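Local structure of DNA ligase (Archaeoglobus fulgidus, 3GDE) at residues G63-L69 with K139-L143; V46-K52 with V170-M175; M482-L486 with F497-F503; Y507-K512 with L548-F553. The protein probably seals nicks in double-stranded DNA during replication, recombination and repair, using ATP and releasing AMP and diphosphate. All coordinates share one frame; numbering follows the deposited sequence.

In the fold
Contacts 1 and 2 lie in the all-helical N-terminal part of the ligase, the DNA-binding domain, with centres about 23 Å apart; contact 1 is nested inside the loop that contact 2 closes. Contacts 3 and 4 follow in series, contact 3 where the end of helix 473-483 packs on segment 497-503 of the OB-fold and contact 4 where strand 509-512 meets the terminal helix 542-550. Their centres are about 27 Å apart and their segments nearly adjoin in sequence. Contacts 1 and 3 touch, Ile66 CD1 lying 3.6 Å from Ile498 CD1, so the helical and OB-fold parts meet there, consistent with a closed conformation. Contact 4 lies about 42 Å from contact 1, centre to centre.

Contact 1: G63-L69 with K139-L143; sequences GVGIGLL and KIMLL
Leu68 packs against Lys139 and Ile140 where the start of helix 66-77 meets helix 135-149, a helix-to-helix packing inside the all-helical N-terminal domain of the ligase. The closest CA pair, Leu68 and Ile140 at 5.8 Å, places the two backbones near each other here. Leu68 CG sits 3.8 Å from Ile140 CG1, the two side chains crossing at about a right angle, while Leu68 CD2 rests on the aliphatic part of the lysine, 3.9 Å from Lys139 CB and equally near its CD. One helical turn on, a single methyl serves several partners: Leu143 CD1 meets Val64 CG1 tip to tip at 3.8 Å and Leu69 CD1 at 3.9 Å. Val64 offers that methyl because CG1 lies opposite the backbone N (chi1 173°), which leaves CG2 on the lysine side.

Side chains of neighbouring helices surround these groups. Ile127 of helix 117-129 and Ile162 of helix 152-162 each touch both Val64 and Leu143, and Ile162 also reaches Leu69, so the apolar patch continues into two further helices. Glu71 and Asn75, later on helix 66-77, also touch Ile140. Gly65 occupies the N-cap position of that helix, and the loop before it supplies the polar edge of the contact. The lysine chain runs extended beyond CG along Leu68 to reach this loop, where Lys139 NZ donates a hydrogen bond of 3.1 Å to Gly63 O, arriving above the carbonyl plane, 47° out of it, at a C=O...N angle of 116°.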
# COMPACT_ATOMS: atom_id res chain seq x y z
N GLY A 63 0.82 -9.34 -12.51
CA GLY A 63 0.15 -8.80 -13.69
C GLY A 63 -0.93 -9.74 -14.20
O GLY A 63 -1.14 -9.86 -15.42
N VAL A 64 -1.59 -10.41 -13.27
CA VAL A 64 -2.67 -11.32 -13.59
C VAL A 64 -4.01 -10.75 -13.10
O VAL A 64 -4.26 -10.67 -11.89
CB VAL A 64 -2.41 -12.73 -13.00
CG1 VAL A 64 -3.60 -13.64 -13.20
CG2 VAL A 64 -1.18 -13.35 -13.66
N GLY A 65 -4.83 -10.33 -14.06
CA GLY A 65 -6.19 -9.84 -13.78
C GLY A 65 -7.18 -10.99 -13.74
O GLY A 65 -6.90 -12.10 -14.25
N ILE A 66 -8.34 -10.72 -13.15
CA ILE A 66 -9.39 -11.73 -13.02
C ILE A 66 -9.78 -12.41 -14.35
O ILE A 66 -10.18 -13.58 -14.37
CB ILE A 66 -10.64 -11.18 -12.25
CG1 ILE A 66 -11.50 -12.34 -11.74
CG2 ILE A 66 -11.45 -10.17 -13.11
CD1 ILE A 66 -12.59 -11.96 -10.78
N GLY A 67 -9.67 -11.67 -15.45
CA GLY A 67 -9.95 -12.18 -16.80
C GLY A 67 -9.04 -13.34 -17.20
O GLY A 67 -9.50 -14.29 -17.83
N LEU A 68 -7.76 -13.25 -16.84
CA LEU A 68 -6.82 -14.36 -17.04
C LEU A 68 -7.19 -15.58 -16.22
O LEU A 68 -7.05 -16.71 -16.69
CB LEU A 68 -5.38 -13.94 -16.72
CG LEU A 68 -4.58 -13.26 -17.82
CD1 LEU A 68 -5.25 -11.99 -18.29
CD2 LEU A 68 -3.17 -12.98 -17.35
N LEU A 69 -7.67 -15.36 -15.00
CA LEU A 69 -8.15 -16.44 -14.14
C LEU A 69 -9.36 -17.17 -14.74
O LEU A 69 -9.42 -18.40 -14.71
CB LEU A 69 -8.48 -15.92 -12.73
CG LEU A 69 -7.47 -16.09 -11.60
CD1 LEU A 69 -6.03 -16.00 -12.09
CD2 LEU A 69 -7.71 -15.07 -10.50
N LYS A 139 0.73 -16.73 -19.86
CA LYS A 139 0.28 -16.60 -18.48
C LYS A 139 -0.93 -17.47 -18.20
O LYS A 139 -0.99 -18.17 -17.20
CB LYS A 139 -0.04 -15.15 -18.13
CG LYS A 139 1.18 -14.28 -17.97
CD LYS A 139 0.76 -12.95 -17.41
CE LYS A 139 1.73 -11.87 -17.81
NZ LYS A 139 1.34 -10.61 -17.14
N ILE A 140 -1.90 -17.44 -19.11
CA ILE A 140 -3.08 -18.29 -19.00
C ILE A 140 -2.67 -19.78 -19.03
O ILE A 140 -3.17 -20.58 -18.24
CB ILE A 140 -4.13 -17.95 -20.08
CG1 ILE A 140 -4.69 -16.53 -19.84
CG2 ILE A 140 -5.26 -18.99 -20.11
CD1 ILE A 140 -5.38 -15.87 -21.07
N MET A 141 -1.73 -20.14 -19.91
CA MET A 141 -1.27 -21.53 -19.98
C MET A 141 -0.55 -21.98 -18.71
O MET A 141 -0.74 -23.11 -18.27
CB MET A 141 -0.40 -21.75 -21.23
CG MET A 141 -1.19 -21.63 -22.55
SD MET A 141 -2.82 -22.42 -22.45
CE MET A 141 -2.31 -24.13 -22.31
N LEU A 142 0.24 -21.10 -18.12
CA LEU A 142 0.92 -21.37 -16.84
C LEU A 142 -0.04 -21.53 -15.67
O LEU A 142 0.10 -22.44 -14.87
CB LEU A 142 1.97 -20.31 -16.54
CG LEU A 142 3.24 -20.36 -17.40
CD1 LEU A 142 4.07 -19.09 -17.23
CD2 LEU A 142 4.07 -21.63 -17.10
N LEU A 143 -1.01 -20.62 -15.58
CA LEU A 143 -2.08 -20.74 -14.59
C LEU A 143 -2.92 -22.01 -14.78
O LEU A 143 -3.29 -22.65 -13.80
CB LEU A 143 -3.00 -19.51 -14.66
CG LEU A 143 -2.44 -18.15 -14.27
CD1 LEU A 143 -3.39 -17.05 -14.75
CD2 LEU A 143 -2.17 -18.05 -12.75

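Contact 2: V46-K52 with V170-M175; sequences VLFITGK and VGEGIM
Met175 reaches across to Val46, Ile49 and Thr50, and its atoms meet them in turn. From CB the chain leads to CG, which lies 3.6 Å from Thr50 CG2. Bends at chi2 (-55°) and chi3 (-61°) then fold the thioether back, bringing Met175 SD to 3.5 Å from Ile49 CG2. The terminal methyl finishes against the preceding turn, with Met175 CE 3.8 Å from Val46 CG1 and also close to Ile49 CG2. Ile29 of helix 22-34 and Leu200 of helix 200-216 touch the same methionine, so it is packed among several helices.

The polar side lies at Lys52, where the helix 39-49 has given way to a loop. Lys52 NZ forms a salt bridge of 3.2 Å with Glu172 OE1, which receives it on its syn lone pair, the two chains meeting crosswise. Water 2 accepts a bond from Lys52 NZ and donates a weak one to Glu172 OE1, while Glu172 OE2 is hydrogen-bonded to Tyr194 OH; the carboxylate is thus tied at both oxygens. An alanine in place of Glu172 would probably leave the Lys52 ammonium without its counter-charge and Tyr194 OH without this partner. Water 1 bridges the backbones by donating to Ile49 O and Val170 O, 2.7 Å each.

Gly171 stands at the N-cap of helix 172-182, so the contact packs the C-terminal end of helix 39-49 against the N-terminal start of helix 172-182, within the all-helical DNA-binding domain of the ligase.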
# COMPACT_ATOMS: atom_id res chain seq x y z
N VAL A 46 4.70 -16.64 4.92
CA VAL A 46 4.48 -15.36 5.58
C VAL A 46 3.90 -14.34 4.59
O VAL A 46 2.90 -13.66 4.88
CB VAL A 46 5.75 -14.83 6.30
CG1 VAL A 46 5.56 -13.39 6.75
CG2 VAL A 46 6.07 -15.70 7.51
N LEU A 47 4.51 -14.25 3.41
CA LEU A 47 3.96 -13.45 2.32
C LEU A 47 2.56 -13.92 1.94
O LEU A 47 1.61 -13.14 2.05
CB LEU A 47 4.90 -13.44 1.11
CG LEU A 47 5.86 -12.25 1.06
CD1 LEU A 47 6.90 -12.31 2.16
CD2 LEU A 47 6.54 -12.11 -0.32
N PHE A 48 2.44 -15.18 1.53
CA PHE A 48 1.19 -15.73 1.02
C PHE A 48 -0.03 -15.55 1.95
O PHE A 48 -1.12 -15.23 1.48
CB PHE A 48 1.33 -17.21 0.62
CG PHE A 48 2.27 -17.44 -0.56
CD1 PHE A 48 2.90 -16.38 -1.19
CD2 PHE A 48 2.48 -18.72 -1.03
CE1 PHE A 48 3.76 -16.60 -2.27
CE2 PHE A 48 3.32 -18.95 -2.11
CZ PHE A 48 3.97 -17.89 -2.72
N ILE A 49 0.16 -15.72 3.25
CA ILE A 49 -0.97 -15.57 4.18
C ILE A 49 -1.51 -14.13 4.23
O ILE A 49 -2.69 -13.91 4.55
CB ILE A 49 -0.64 -16.12 5.60
CG1 ILE A 49 -1.92 -16.27 6.44
CG2 ILE A 49 0.39 -15.24 6.31
CD1 ILE A 49 -1.75 -17.17 7.68
N THR A 50 -0.66 -13.16 3.89
CA THR A 50 -1.06 -11.75 3.84
C THR A 50 -1.64 -11.33 2.49
O THR A 50 -1.90 -10.15 2.28
CB THR A 50 0.11 -10.80 4.19
OG1 THR A 50 1.19 -11.00 3.27
CG2 THR A 50 0.61 -11.03 5.60
N GLY A 51 -1.84 -12.29 1.59
CA GLY A 51 -2.30 -12.00 0.23
C GLY A 51 -1.27 -11.35 -0.67
O GLY A 51 -1.63 -10.71 -1.65
N LYS A 52 0.02 -11.52 -0.34
CA LYS A 52 1.11 -10.93 -1.14
C LYS A 52 1.98 -12.01 -1.77
O LYS A 52 2.29 -13.03 -1.14
CB LYS A 52 2.05 -10.07 -0.27
CG LYS A 52 1.50 -8.75 0.26
CD LYS A 52 2.59 -8.09 1.13
CE LYS A 52 2.05 -6.97 2.00
NZ LYS A 52 1.05 -7.44 3.03
N VAL A 170 -6.79 -11.98 8.66
CA VAL A 170 -5.40 -11.86 9.08
C VAL A 170 -4.75 -10.67 8.38
O VAL A 170 -4.68 -10.61 7.15
CB VAL A 170 -4.59 -13.16 8.78
CG1 VAL A 170 -3.11 -12.98 9.11
CG2 VAL A 170 -5.19 -14.35 9.52
N GLY A 171 -4.31 -9.70 9.17
CA GLY A 171 -3.61 -8.55 8.63
C GLY A 171 -2.17 -8.49 9.10
O GLY A 171 -1.62 -9.48 9.61
N GLU A 172 -1.60 -7.31 8.93
CA GLU A 172 -0.21 -7.02 9.25
C GLU A 172 0.05 -7.15 10.75
O GLU A 172 1.09 -7.68 11.15
CB GLU A 172 0.11 -5.59 8.80
CG GLU A 172 1.41 -5.44 8.06
CD GLU A 172 1.28 -5.67 6.57
OE1 GLU A 172 0.86 -6.79 6.16
OE2 GLU A 172 1.62 -4.73 5.80
N GLY A 173 -0.89 -6.66 11.55
CA GLY A 173 -0.80 -6.68 13.01
C GLY A 173 -0.75 -8.10 13.59
O GLY A 173 0.09 -8.41 14.43
N ILE A 174 -1.66 -8.95 13.13
CA ILE A 174 -1.64 -10.35 13.55
C ILE A 174 -0.32 -11.03 13.15
O ILE A 174 0.31 -11.70 13.97
CB ILE A 174 -2.87 -11.10 13.03
CG1 ILE A 174 -4.10 -10.65 13.81
CG2 ILE A 174 -2.65 -12.63 13.10
CD1 ILE A 174 -5.42 -11.06 13.19
N MET A 175 0.12 -10.80 11.91
CA MET A 175 1.38 -11.39 11.43
C MET A 175 2.63 -10.97 12.21
O MET A 175 3.47 -11.81 12.51
CB MET A 175 1.56 -11.14 9.94
CG MET A 175 0.66 -12.01 9.08
SD MET A 175 0.82 -13.78 9.42
CE MET A 175 2.56 -14.02 9.03
O HOH W 1 -4.55 -12.02 4.80
O HOH W 2 3.23 -7.37 5.03

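Contact 3: M482-L486 with F497-F503; sequences MFRPL and FIPKYVF
Phe483 and Phe497 stack face to face at the apolar centre, their centroids 4.2 Å apart and their planes only 13° from parallel. Tyr501 adds an offset edge-to-face partner: its edge points at the face of Phe483 with the planes at 75°, and Tyr501 CD1 comes within 3.6 Å of Phe483 CE1. The three rings form an aromatic cluster, which Phe503 extends by setting its CZ at the edge of Phe483. An alanine in place of Phe497 would probably open a gap over the stacked face of Phe483 and leave that ring freer to turn.

The cluster belongs to the C-terminal OB-fold, where the end of helix 473-483 packs against the antiparallel strands: Val432 of strand 428-437 and Leu446 of strand 446-454 touch Phe483, and Phe503 makes edge-to-face pairs with Phe449 and Phe527.

Farther out, Met482 SD lies over the face of Tyr501, 4.1 Å from the ring centroid and 9° off its normal, a Met-aromatic contact. Met482 CG sits between the backbone N and the carbonyl carbon, and an extended chi2 beyond it carries the sulfur over the ring. Lys500 CD lies over the opposite face of the tyrosine, toward its rim. Leu486 CD1 fills the angle between Lys500 CB and Tyr501 CE1, 3.6 Å from each.

At the polar edge, Ile498 N donates to Leu486 O over 3.1 Å, in the carbonyl plane, and Phe497 CA adds a CH...O contact to the same oxygen. Water 3 donates to Met482 O at 2.6 Å and also hydrogen-bonds Tyr501 OH.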
# COMPACT_ATOMS: atom_id res chain seq x y z
N MET A 482 -14.17 -0.62 -15.27
CA MET A 482 -13.16 -1.25 -14.43
C MET A 482 -13.72 -2.03 -13.24
O MET A 482 -13.03 -2.89 -12.70
CB MET A 482 -12.06 -0.26 -14.02
CG MET A 482 -12.42 0.72 -12.91
SD MET A 482 -11.01 1.81 -12.64
CE MET A 482 -11.14 2.89 -14.06
N PHE A 483 -14.97 -1.77 -12.87
CA PHE A 483 -15.62 -2.43 -11.73
C PHE A 483 -16.45 -3.64 -12.09
O PHE A 483 -16.60 -4.56 -11.28
CB PHE A 483 -16.57 -1.48 -11.03
CG PHE A 483 -15.94 -0.72 -9.94
CD1 PHE A 483 -15.05 -1.34 -9.07
CD2 PHE A 483 -16.28 0.61 -9.74
CE1 PHE A 483 -14.48 -0.65 -8.05
CE2 PHE A 483 -15.72 1.33 -8.71
CZ PHE A 483 -14.81 0.70 -7.86
N ARG A 484 -17.04 -3.60 -13.29
CA ARG A 484 -17.89 -4.67 -13.79
C ARG A 484 -17.32 -6.08 -13.55
O ARG A 484 -18.02 -6.92 -12.98
CB ARG A 484 -18.24 -4.43 -15.27
CG ARG A 484 -19.29 -5.38 -15.82
CD ARG A 484 -19.70 -5.04 -17.25
NE ARG A 484 -20.96 -4.29 -17.28
CZ ARG A 484 -21.11 -3.06 -17.79
NH1 ARG A 484 -20.07 -2.41 -18.32
NH2 ARG A 484 -22.31 -2.49 -17.76
N PRO A 485 -16.05 -6.35 -13.96
CA PRO A 485 -15.48 -7.70 -13.76
C PRO A 485 -15.38 -8.14 -12.30
O PRO A 485 -15.33 -9.33 -12.01
CB PRO A 485 -14.06 -7.57 -14.33
CG PRO A 485 -14.10 -6.38 -15.21
CD PRO A 485 -15.09 -5.44 -14.61
N LEU A 486 -15.38 -7.16 -11.40
CA LEU A 486 -15.17 -7.41 -9.98
C LEU A 486 -16.47 -7.62 -9.22
O LEU A 486 -16.44 -7.78 -8.00
CB LEU A 486 -14.38 -6.25 -9.35
CG LEU A 486 -13.04 -5.82 -9.97
CD1 LEU A 486 -12.38 -4.79 -9.06
CD2 LEU A 486 -12.08 -6.99 -10.22
N PHE A 497 -18.13 -5.52 -4.63
CA PHE A 497 -16.91 -5.74 -5.40
C PHE A 497 -15.84 -6.48 -4.61
O PHE A 497 -15.79 -6.39 -3.38
CB PHE A 497 -16.30 -4.41 -5.87
CG PHE A 497 -17.25 -3.53 -6.60
CD1 PHE A 497 -17.64 -2.32 -6.05
CD2 PHE A 497 -17.77 -3.92 -7.83
CE1 PHE A 497 -18.54 -1.51 -6.72
CE2 PHE A 497 -18.67 -3.11 -8.50
CZ PHE A 497 -19.05 -1.90 -7.95
N ILE A 498 -15.00 -7.21 -5.34
CA ILE A 498 -13.67 -7.60 -4.88
C ILE A 498 -12.91 -6.31 -4.57
O ILE A 498 -12.74 -5.47 -5.44
CB ILE A 498 -12.90 -8.38 -5.99
CG1 ILE A 498 -13.56 -9.72 -6.29
CG2 ILE A 498 -11.41 -8.56 -5.62
CD1 ILE A 498 -13.31 -10.21 -7.70
N PRO A 499 -12.48 -6.14 -3.30
CA PRO A 499 -11.72 -4.94 -2.93
C PRO A 499 -10.44 -4.80 -3.77
O PRO A 499 -9.65 -5.73 -3.86
CB PRO A 499 -11.39 -5.16 -1.45
CG PRO A 499 -11.71 -6.60 -1.17
CD PRO A 499 -12.73 -7.03 -2.16
N LYS A 500 -10.27 -3.64 -4.40
CA LYS A 500 -9.24 -3.46 -5.42
C LYS A 500 -8.89 -1.98 -5.59
O LYS A 500 -7.75 -1.56 -5.45
CB LYS A 500 -9.75 -4.04 -6.75
CG LYS A 500 -8.74 -4.80 -7.57
CD LYS A 500 -8.12 -3.96 -8.64
CE LYS A 500 -7.88 -4.78 -9.89
NZ LYS A 500 -6.63 -4.35 -10.59
N TYR A 501 -9.91 -1.18 -5.87
CA TYR A 501 -9.69 0.22 -6.23
C TYR A 501 -9.88 1.15 -5.04
O TYR A 501 -10.70 0.90 -4.16
CB TYR A 501 -10.57 0.61 -7.42
CG TYR A 501 -10.21 -0.17 -8.68
CD1 TYR A 501 -11.10 -1.09 -9.23
CD2 TYR A 501 -8.96 0.00 -9.29
CE1 TYR A 501 -10.77 -1.82 -10.37
CE2 TYR A 501 -8.61 -0.72 -10.44
CZ TYR A 501 -9.53 -1.63 -10.97
OH TYR A 501 -9.20 -2.34 -12.12
N VAL A 502 -9.08 2.21 -5.02
CA VAL A 502 -9.11 3.18 -3.94
C VAL A 502 -9.49 4.56 -4.51
O VAL A 502 -8.91 5.00 -5.50
CB VAL A 502 -7.72 3.23 -3.21
CG1 VAL A 502 -7.62 4.43 -2.26
CG2 VAL A 502 -7.47 1.91 -2.46
N PHE A 503 -10.48 5.21 -3.90
CA PHE A 503 -10.86 6.58 -4.28
C PHE A 503 -10.27 7.58 -3.30
O PHE A 503 -10.24 7.31 -2.10
CB PHE A 503 -12.38 6.78 -4.24
CG PHE A 503 -13.14 6.12 -5.35
CD1 PHE A 503 -12.49 5.51 -6.43
CD2 PHE A 503 -14.54 6.12 -5.33
CE1 PHE A 503 -13.21 4.91 -7.45
CE2 PHE A 503 -15.27 5.53 -6.36
CZ PHE A 503 -14.61 4.92 -7.42
O HOH W 3 -10.81 -4.09 -13.47

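Contact 4: Y507-K512 with L548-F553; sequences YQEIQK and LYKLQF
Ile510 and Tyr549 mark the closest backbone approach, 5.7 Å between CA atoms, where strand 509-512 passes the end of helix 542-550. Ile510 points its side chain at the helix: CD1 lies 3.9 Å from Leu548 CB, and CG2 is 4.1 Å from Tyr549 CD1. A trans chi1 (172°) carries the Tyr549 side chain over to the strand, its ring edge beside Ile510 O, while Lys512 CG packs over one face, 3.3 Å from Tyr549 CZ.

The strand pairs antiparallel with 520-523, and Gln508 and Glu509 both face Arg523 in a classic beta bulge. The helix packs on a two-stranded hairpin of the C-terminal region, and Tyr520 of the partner strand also meets the Tyr549 ring, with planes at about 55°. Deeper in, Tyr507 OH lies 3.9 Å from Leu548 CD1; Leu428 touches both residues. The Leu548 side chain is about 8 Å from those of Lys420 and Arg414, which probably bind ATP.

At the outer edge, Phe553 CE2 lies over the rim of a Tyr549 face. Water 4 accepts from Lys512 N at 3.1 Å and is hydrogen-bonded to Tyr549 OH at 3.2 Å, in the ring plane.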
# COMPACT_ATOMS: atom_id res chain seq x y z
N TYR A 507 -14.73 15.27 2.38
CA TYR A 507 -15.91 15.21 3.23
C TYR A 507 -16.06 16.52 4.00
O TYR A 507 -15.10 17.28 4.12
CB TYR A 507 -15.78 14.03 4.21
CG TYR A 507 -14.56 14.12 5.10
CD1 TYR A 507 -14.65 14.64 6.38
CD2 TYR A 507 -13.30 13.68 4.64
CE1 TYR A 507 -13.54 14.73 7.20
CE2 TYR A 507 -12.17 13.78 5.47
CZ TYR A 507 -12.30 14.31 6.74
OH TYR A 507 -11.19 14.41 7.57
N GLN A 508 -17.26 16.77 4.52
CA GLN A 508 -17.48 17.92 5.41
C GLN A 508 -17.20 17.55 6.87
O GLN A 508 -16.61 18.34 7.62
CB GLN A 508 -18.90 18.48 5.27
CG GLN A 508 -19.15 19.26 3.97
CD GLN A 508 -18.12 20.35 3.72
OE1 GLN A 508 -17.85 21.18 4.59
NE2 GLN A 508 -17.53 20.34 2.52
N GLU A 509 -17.63 16.35 7.26
CA GLU A 509 -17.53 15.90 8.64
C GLU A 509 -17.49 14.37 8.74
O GLU A 509 -18.07 13.68 7.92
CB GLU A 509 -18.71 16.45 9.45
CG GLU A 509 -18.53 16.35 10.96
CD GLU A 509 -19.71 16.92 11.76
OE1 GLU A 509 -20.87 16.89 11.27
OE2 GLU A 509 -19.45 17.39 12.89
N ILE A 510 -16.78 13.87 9.74
CA ILE A 510 -16.92 12.48 10.17
C ILE A 510 -17.82 12.48 11.41
O ILE A 510 -17.52 13.16 12.39
CB ILE A 510 -15.55 11.81 10.51
CG1 ILE A 510 -14.61 11.84 9.30
CG2 ILE A 510 -15.75 10.36 10.97
CD1 ILE A 510 -13.13 11.73 9.66
N GLN A 511 -18.93 11.75 11.36
CA GLN A 511 -19.77 11.56 12.55
C GLN A 511 -19.59 10.15 13.12
O GLN A 511 -19.25 9.23 12.38
CB GLN A 511 -21.26 11.76 12.26
CG GLN A 511 -21.66 12.43 10.96
CD GLN A 511 -23.12 12.14 10.58
OE1 GLN A 511 -23.78 12.94 9.90
NE2 GLN A 511 -23.63 10.98 11.02
N LYS A 512 -19.83 10.00 14.42
CA LYS A 512 -20.04 8.67 14.99
C LYS A 512 -21.46 8.21 14.66
O LYS A 512 -22.41 8.98 14.77
CB LYS A 512 -19.82 8.66 16.51
CG LYS A 512 -18.39 8.93 16.92
CD LYS A 512 -18.03 8.26 18.24
CE LYS A 512 -17.40 6.89 17.99
NZ LYS A 512 -16.90 6.26 19.25
N LEU A 548 -8.85 11.62 13.11
CA LEU A 548 -9.43 12.75 12.37
C LEU A 548 -10.78 13.18 12.96
O LEU A 548 -11.08 14.38 13.00
CB LEU A 548 -9.53 12.46 10.87
CG LEU A 548 -8.19 12.33 10.12
CD1 LEU A 548 -8.40 11.88 8.68
CD2 LEU A 548 -7.36 13.61 10.17
N TYR A 549 -11.57 12.21 13.42
CA TYR A 549 -12.82 12.49 14.13
C TYR A 549 -12.59 13.29 15.42
O TYR A 549 -13.18 14.35 15.61
CB TYR A 549 -13.59 11.21 14.45
CG TYR A 549 -14.79 11.44 15.33
CD1 TYR A 549 -16.02 11.80 14.79
CD2 TYR A 549 -14.69 11.33 16.72
CE1 TYR A 549 -17.13 12.03 15.60
CE2 TYR A 549 -15.79 11.55 17.54
CZ TYR A 549 -17.00 11.91 16.97
OH TYR A 549 -18.10 12.14 17.77
N LYS A 550 -11.72 12.77 16.29
CA LYS A 550 -11.39 13.40 17.58
C LYS A 550 -10.89 14.83 17.44
O LYS A 550 -11.04 15.65 18.35
CB LYS A 550 -10.35 12.57 18.35
CG LYS A 550 -10.94 11.42 19.14
CD LYS A 550 -9.96 10.83 20.16
CE LYS A 550 -9.23 9.61 19.63
NZ LYS A 550 -8.75 8.70 20.73
N LEU A 551 -10.29 15.11 16.28
CA LEU A 551 -9.64 16.38 16.00
C LEU A 551 -10.63 17.45 15.53
O LEU A 551 -10.28 18.63 15.44
CB LEU A 551 -8.55 16.16 14.95
CG LEU A 551 -7.51 17.26 14.75
CD1 LEU A 551 -6.43 17.19 15.81
CD2 LEU A 551 -6.93 17.12 13.37
N GLN A 552 -11.86 17.05 15.23
CA GLN A 552 -12.94 17.99 14.94
C GLN A 552 -13.41 18.71 16.20
O GLN A 552 -13.97 19.80 16.12
CB GLN A 552 -14.11 17.26 14.29
CG GLN A 552 -13.80 16.64 12.94
CD GLN A 552 -14.94 15.81 12.41
OE1 GLN A 552 -15.73 15.25 13.17
NE2 GLN A 552 -15.02 15.70 11.09
N PHE A 553 -13.16 18.09 17.35
CA PHE A 553 -13.52 18.64 18.66
C PHE A 553 -12.30 18.79 19.57
O PHE A 553 -11.16 18.94 19.10
CB PHE A 553 -14.57 17.76 19.34
CG PHE A 553 -15.56 17.15 18.39
CD1 PHE A 553 -16.56 17.94 17.80
CD2 PHE A 553 -15.50 15.79 18.06
CE1 PHE A 553 -17.48 17.38 16.90
CE2 PHE A 553 -16.41 15.22 17.17
CZ PHE A 553 -17.40 16.01 16.59
O HOH W 4 -20.59 12.64 15.78